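PDB 3DLJ: beta-Ala-His dipeptidase, which hydrolyses Xaa-His dipeptides, above all carnosine and anserine, as a secreted zinc-dependent peptidase of the M20A family. Local coordinates for residues 267-279 / 357-371. Residues are numbered along the deposited sequence; the frame is centred on the assembly and turned at random.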
loop_
_atom_site.group_PDB
_atom_site.type_symbol
_atom_site.label_atom_id
_atom_site.label_comp_id
_atom_site.label_asym_id
_atom_site.label_seq_id
_atom_site.Cartn_x
_atom_site.Cartn_y
_atom_site.Cartn_z
ATOM N N HIS A 267 19.482 1.794 14.481
ATOM C CA HIS A 267 20.396 0.784 13.969
ATOM C C HIS A 267 19.953 -0.589 14.455
ATOM O O HIS A 267 19.749 -0.807 15.661
ATOM C CB HIS A 267 21.835 1.101 14.391
ATOM C CG HIS A 267 22.790 -0.037 14.217
ATOM N ND1 HIS A 267 23.343 -0.361 12.997
ATOM C CD2 HIS A 267 23.309 -0.913 15.111
ATOM C CE1 HIS A 267 24.137 -1.404 13.141
ATOM N NE2 HIS A 267 24.146 -1.751 14.415
ATOM N N ILE A 268 19.785 -1.495 13.492
ATOM C CA ILE A 268 19.292 -2.838 13.743
ATOM C C ILE A 268 20.395 -3.736 14.317
ATOM O O ILE A 268 21.467 -3.845 13.756
ATOM C CB ILE A 268 18.701 -3.485 12.460
ATOM C CG1 ILE A 268 17.619 -2.589 11.834
ATOM C CG2 ILE A 268 18.168 -4.914 12.778
ATOM C CD1 ILE A 268 17.237 -2.936 10.378
ATOM N N LEU A 269 20.069 -4.413 15.409
ATOM C CA LEU A 269 21.033 -5.178 16.198
ATOM C C LEU A 269 21.124 -6.675 15.871
ATOM O O LEU A 269 21.962 -7.376 16.435
ATOM C CB LEU A 269 20.758 -4.960 17.705
ATOM C CG LEU A 269 20.954 -3.518 18.236
ATOM C CD1 LEU A 269 20.504 -3.361 19.705
ATOM C CD2 LEU A 269 22.422 -3.057 18.090
ATOM N N VAL A 270 20.274 -7.168 14.970
ATOM C CA VAL A 270 20.349 -8.562 14.513
ATOM C C VAL A 270 21.657 -8.753 13.743
ATOM O O VAL A 270 21.880 -8.051 12.753
ATOM C CB VAL A 270 19.119 -8.913 13.608
ATOM C CG1 VAL A 270 19.273 -10.307 12.976
ATOM C CG2 VAL A 270 17.798 -8.760 14.404
ATOM N N PRO A 271 22.551 -9.654 14.217
ATOM C CA PRO A 271 23.793 -9.886 13.444
ATOM C C PRO A 271 23.564 -10.426 12.018
ATOM O O PRO A 271 22.683 -11.279 11.803
ATOM C CB PRO A 271 24.581 -10.888 14.303
ATOM C CG PRO A 271 23.993 -10.725 15.724
ATOM C CD PRO A 271 22.525 -10.431 15.478
ATOM N N GLY A 272 24.344 -9.905 11.065
ATOM C CA GLY A 272 24.230 -10.262 9.659
ATOM C C GLY A 272 23.347 -9.354 8.810
ATOM O O GLY A 272 23.468 -9.335 7.605
ATOM N N ILE A 273 22.458 -8.589 9.429
ATOM C CA ILE A 273 21.460 -7.803 8.674
ATOM C C ILE A 273 22.009 -6.810 7.621
ATOM O O ILE A 273 21.337 -6.538 6.626
ATOM C CB ILE A 273 20.410 -7.134 9.628
ATOM C CG1 ILE A 273 19.323 -8.150 9.995
ATOM C CG2 ILE A 273 19.675 -5.980 8.935
ATOM C CD1 ILE A 273 18.216 -8.289 8.945
ATOM N N TYR A 274 23.223 -6.297 7.812
ATOM C CA TYR A 274 23.783 -5.305 6.874
ATOM C C TYR A 274 24.767 -5.900 5.875
ATOM O O TYR A 274 25.222 -5.228 4.968
ATOM C CB TYR A 274 24.416 -4.123 7.629
ATOM C CG TYR A 274 23.397 -3.315 8.387
ATOM C CD1 TYR A 274 23.212 -3.512 9.746
ATOM C CD2 TYR A 274 22.597 -2.381 7.733
ATOM C CE1 TYR A 274 22.244 -2.794 10.458
ATOM C CE2 TYR A 274 21.631 -1.644 8.432
ATOM C CZ TYR A 274 21.470 -1.858 9.805
ATOM O OH TYR A 274 20.512 -1.161 10.511
ATOM N N ASP A 275 25.064 -7.178 6.046
ATOM C CA ASP A 275 26.031 -7.873 5.222
ATOM C C ASP A 275 25.858 -7.650 3.727
ATOM O O ASP A 275 26.840 -7.385 3.025
ATOM C CB ASP A 275 25.998 -9.365 5.523
ATOM C CG ASP A 275 26.589 -9.697 6.870
ATOM O OD1 ASP A 275 27.141 -8.800 7.567
ATOM O OD2 ASP A 275 26.502 -10.890 7.213
ATOM N N GLU A 276 24.617 -7.748 3.262
ATOM C CA GLU A 276 24.318 -7.758 1.841
ATOM C C GLU A 276 23.658 -6.490 1.284
ATOM O O GLU A 276 23.278 -6.468 0.105
ATOM C CB GLU A 276 23.509 -9.017 1.471
ATOM C CG GLU A 276 24.247 -10.341 1.758
ATOM C CD GLU A 276 23.608 -11.533 1.052
ATOM O OE1 GLU A 276 23.929 -11.758 -0.153
ATOM O OE2 GLU A 276 22.786 -12.240 1.699
ATOM N N VAL A 277 23.525 -5.441 2.102
ATOM C CA VAL A 277 23.022 -4.140 1.606
ATOM C C VAL A 277 24.010 -3.592 0.581
ATOM O O VAL A 277 25.211 -3.587 0.843
ATOM C CB VAL A 277 22.810 -3.094 2.751
ATOM C CG1 VAL A 277 22.197 -1.793 2.200
ATOM C CG2 VAL A 277 21.948 -3.667 3.897
ATOM N N VAL A 278 23.545 -3.146 -0.589
ATOM C CA VAL A 278 24.517 -2.634 -1.581
ATOM C C VAL A 278 25.272 -1.415 -1.040
ATOM O O VAL A 278 24.667 -0.565 -0.368
ATOM C CB VAL A 278 23.932 -2.316 -2.991
ATOM C CG1 VAL A 278 23.428 -3.581 -3.655
ATOM C CG2 VAL A 278 22.864 -1.275 -2.935
ATOM N N PRO A 279 26.586 -1.331 -1.334
ATOM C CA PRO A 279 27.379 -0.192 -0.876
ATOM C C PRO A 279 26.874 1.113 -1.478
ATOM O O PRO A 279 26.559 1.161 -2.667
ATOM C CB PRO A 279 28.798 -0.497 -1.408
ATOM C CG PRO A 279 28.811 -1.945 -1.702
ATOM C CD PRO A 279 27.401 -2.281 -2.122
ATOM N N PRO A 357 17.912 -3.952 -1.695
ATOM C CA PRO A 357 19.030 -4.604 -2.380
ATOM C C PRO A 357 20.328 -4.544 -1.561
ATOM O O PRO A 357 20.641 -3.485 -1.015
ATOM C CB PRO A 357 19.177 -3.789 -3.669
ATOM C CG PRO A 357 17.861 -3.151 -3.889
ATOM C CD PRO A 357 17.204 -2.983 -2.561
ATOM N N HIS A 358 21.076 -5.647 -1.457
ATOM C CA HIS A 358 20.736 -6.946 -2.044
ATOM C C HIS A 358 20.359 -8.018 -1.014
ATOM O O HIS A 358 20.855 -9.133 -1.087
ATOM C CB HIS A 358 21.906 -7.463 -2.891
ATOM C CG HIS A 358 21.899 -6.949 -4.292
ATOM N ND1 HIS A 358 23.054 -6.672 -4.993
ATOM C CD2 HIS A 358 20.868 -6.633 -5.118
ATOM C CE1 HIS A 358 22.737 -6.218 -6.195
ATOM N NE2 HIS A 358 21.417 -6.182 -6.294
ATOM N N MET A 359 19.476 -7.687 -0.072
ATOM C CA MET A 359 19.147 -8.610 1.029
ATOM C C MET A 359 18.347 -9.869 0.611
ATOM O O MET A 359 17.354 -9.784 -0.102
ATOM C CB MET A 359 18.417 -7.858 2.163
ATOM C CG MET A 359 19.189 -6.642 2.724
ATOM S SD MET A 359 18.232 -5.599 3.854
ATOM C CE MET A 359 18.314 -6.586 5.367
ATOM N N ASN A 360 18.770 -11.023 1.115
ATOM C CA ASN A 360 18.037 -12.278 0.949
ATOM C C ASN A 360 16.997 -12.553 2.072
ATOM O O ASN A 360 17.346 -12.617 3.252
ATOM C CB ASN A 360 19.031 -13.439 0.851
ATOM C CG ASN A 360 18.356 -14.754 0.503
ATOM O OD1 ASN A 360 18.093 -15.578 1.381
ATOM N ND2 ASN A 360 18.047 -14.945 -0.787
ATOM N N VAL A 361 15.736 -12.737 1.674
ATOM C CA VAL A 361 14.642 -13.088 2.587
ATOM C C VAL A 361 14.948 -14.310 3.475
ATOM O O VAL A 361 14.704 -14.290 4.686
ATOM C CB VAL A 361 13.301 -13.317 1.809
ATOM C CG1 VAL A 361 12.210 -13.788 2.739
ATOM C CG2 VAL A 361 12.841 -12.049 1.118
ATOM N N SER A 362 15.481 -15.372 2.883
ATOM C CA SER A 362 15.735 -16.593 3.630
ATOM C C SER A 362 16.848 -16.398 4.636
ATOM O O SER A 362 16.798 -16.995 5.712
ATOM C CB SER A 362 16.060 -17.781 2.689
ATOM O OG SER A 362 14.964 -17.999 1.812
ATOM N N ALA A 363 17.864 -15.600 4.271
ATOM C CA ALA A 363 18.962 -15.275 5.198
ATOM C C ALA A 363 18.466 -14.416 6.363
ATOM O O ALA A 363 18.791 -14.686 7.522
ATOM C CB ALA A 363 20.138 -14.600 4.469
ATOM N N VAL A 364 17.668 -13.401 6.051
ATOM C CA VAL A 364 17.047 -12.530 7.058
ATOM C C VAL A 364 16.209 -13.365 8.024
ATOM O O VAL A 364 16.338 -13.222 9.239
ATOM C CB VAL A 364 16.231 -11.387 6.393
ATOM C CG1 VAL A 364 15.411 -10.604 7.412
ATOM C CG2 VAL A 364 17.166 -10.446 5.610
ATOM N N GLU A 365 15.383 -14.265 7.495
ATOM C CA GLU A 365 14.611 -15.177 8.340
ATOM C C GLU A 365 15.533 -15.975 9.283
ATOM O O GLU A 365 15.294 -16.024 10.508
ATOM C CB GLU A 365 13.729 -16.091 7.488
ATOM C CG GLU A 365 13.101 -17.263 8.223
ATOM C CD GLU A 365 12.183 -18.107 7.332
ATOM O OE1 GLU A 365 12.602 -18.512 6.212
ATOM O OE2 GLU A 365 11.038 -18.384 7.766
ATOM N N LYS A 366 16.594 -16.571 8.733
ATOM C CA LYS A 366 17.564 -17.321 9.554
ATOM C C LYS A 366 18.225 -16.442 10.610
ATOM O O LYS A 366 18.310 -16.828 11.768
ATOM C CB LYS A 366 18.653 -17.974 8.701
ATOM C CG LYS A 366 18.454 -19.442 8.442
ATOM N N GLN A 367 18.728 -15.283 10.198
ATOM C CA GLN A 367 19.414 -14.367 11.123
ATOM C C GLN A 367 18.545 -13.897 12.279
ATOM O O GLN A 367 18.984 -13.914 13.419
ATOM C CB GLN A 367 19.994 -13.170 10.375
ATOM C CG GLN A 367 21.129 -13.590 9.454
ATOM C CD GLN A 367 21.463 -12.557 8.383
ATOM O OE1 GLN A 367 20.631 -11.734 7.977
ATOM N NE2 GLN A 367 22.686 -12.610 7.915
ATOM N N VAL A 368 17.319 -13.477 11.987
ATOM C CA VAL A 368 16.398 -12.990 13.038
ATOM C C VAL A 368 16.051 -14.100 14.017
ATOM O O VAL A 368 16.018 -13.885 15.233
ATOM C CB VAL A 368 15.112 -12.361 12.437
ATOM C CG1 VAL A 368 14.147 -11.956 13.527
ATOM C CG2 VAL A 368 15.477 -11.157 11.567
ATOM N N THR A 369 15.836 -15.298 13.485
ATOM C CA THR A 369 15.477 -16.441 14.303
ATOM C C THR A 369 16.604 -16.768 15.250
ATOM O O THR A 369 16.368 -16.802 16.456
ATOM C CB THR A 369 15.054 -17.638 13.446
ATOM O OG1 THR A 369 14.000 -17.195 12.593
ATOM C CG2 THR A 369 14.535 -18.778 14.317
ATOM N N ARG A 370 17.820 -16.936 14.717
ATOM C CA ARG A 370 19.018 -17.237 15.509
ATOM C C ARG A 370 19.265 -16.198 16.573
ATOM O O ARG A 370 19.581 -16.538 17.721
ATOM C CB ARG A 370 20.268 -17.340 14.626
ATOM C CG ARG A 370 20.507 -18.721 14.021
ATOM N N HIS A 371 19.133 -14.931 16.195
ATOM C CA HIS A 371 19.294 -13.857 17.146
ATOM C C HIS A 371 18.317 -14.018 18.316
ATOM O O HIS A 371 18.731 -14.005 19.482
ATOM C CB HIS A 371 19.155 -12.500 16.452
ATOM C CG HIS A 371 19.085 -11.346 17.400
ATOM N ND1 HIS A 371 20.199 -10.826 18.025
ATOM C CD2 HIS A 371 18.029 -10.623 17.843
ATOM C CE1 HIS A 371 19.832 -9.830 18.810
ATOM N NE2 HIS A 371 18.523 -9.685 18.712
HETATM O O HOH W 1 21.666 -13.408 13.895
#
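Gln367 lies against the bare backbone of Gly272, with NE2 3.3 Å from Gly272 CA. Gly272 is the third residue of the type II turn Val270 to Ile273. Its backbone angles (phi 94°) call for glycine, and the missing side chain makes the hollow that the Gln367 amide fills. Gln367 CG lies anti to the carbonyl carbon (chi1 -67°) and the chain runs on extended, which carries the amide to Gly272 while CB and CG pass Pro271 O. A water bridges Pro271 O and Gln367 O. Cutting Gln367 back to an alanine is likely to open a gap against Gly272. One helical turn on, Val270 CA makes a CH-pi contact over one face of His371, and Pro271 CD comes within 3.5 Å of His371 ND1. His371 NE2 is held by Ser260. Val270 CG1 meets both Gln367 and Val368. Toward the helix start, Ile273 CD1 touches Val364 CG1 and Met359 CE. The methionine bends at chi3 (78°), bringing CE also to Ile273 CG2. Beyond it, His358 N donates to Glu276 O (2.8 Å) and Val278 N to Pro357 O (3.0 Å). Glu276 CB packs on His358 O. Val278 CG1 makes a CH-pi contact over one His358 face, offset toward the rim. The contact lays the loop on the helix covering strands 216-232 and 346-355, away from the zinc site. Apolar groups, amide, ring and water mix along the helix, consistent with shape fit setting the position there and backbone bonds fixing the 357-358 end.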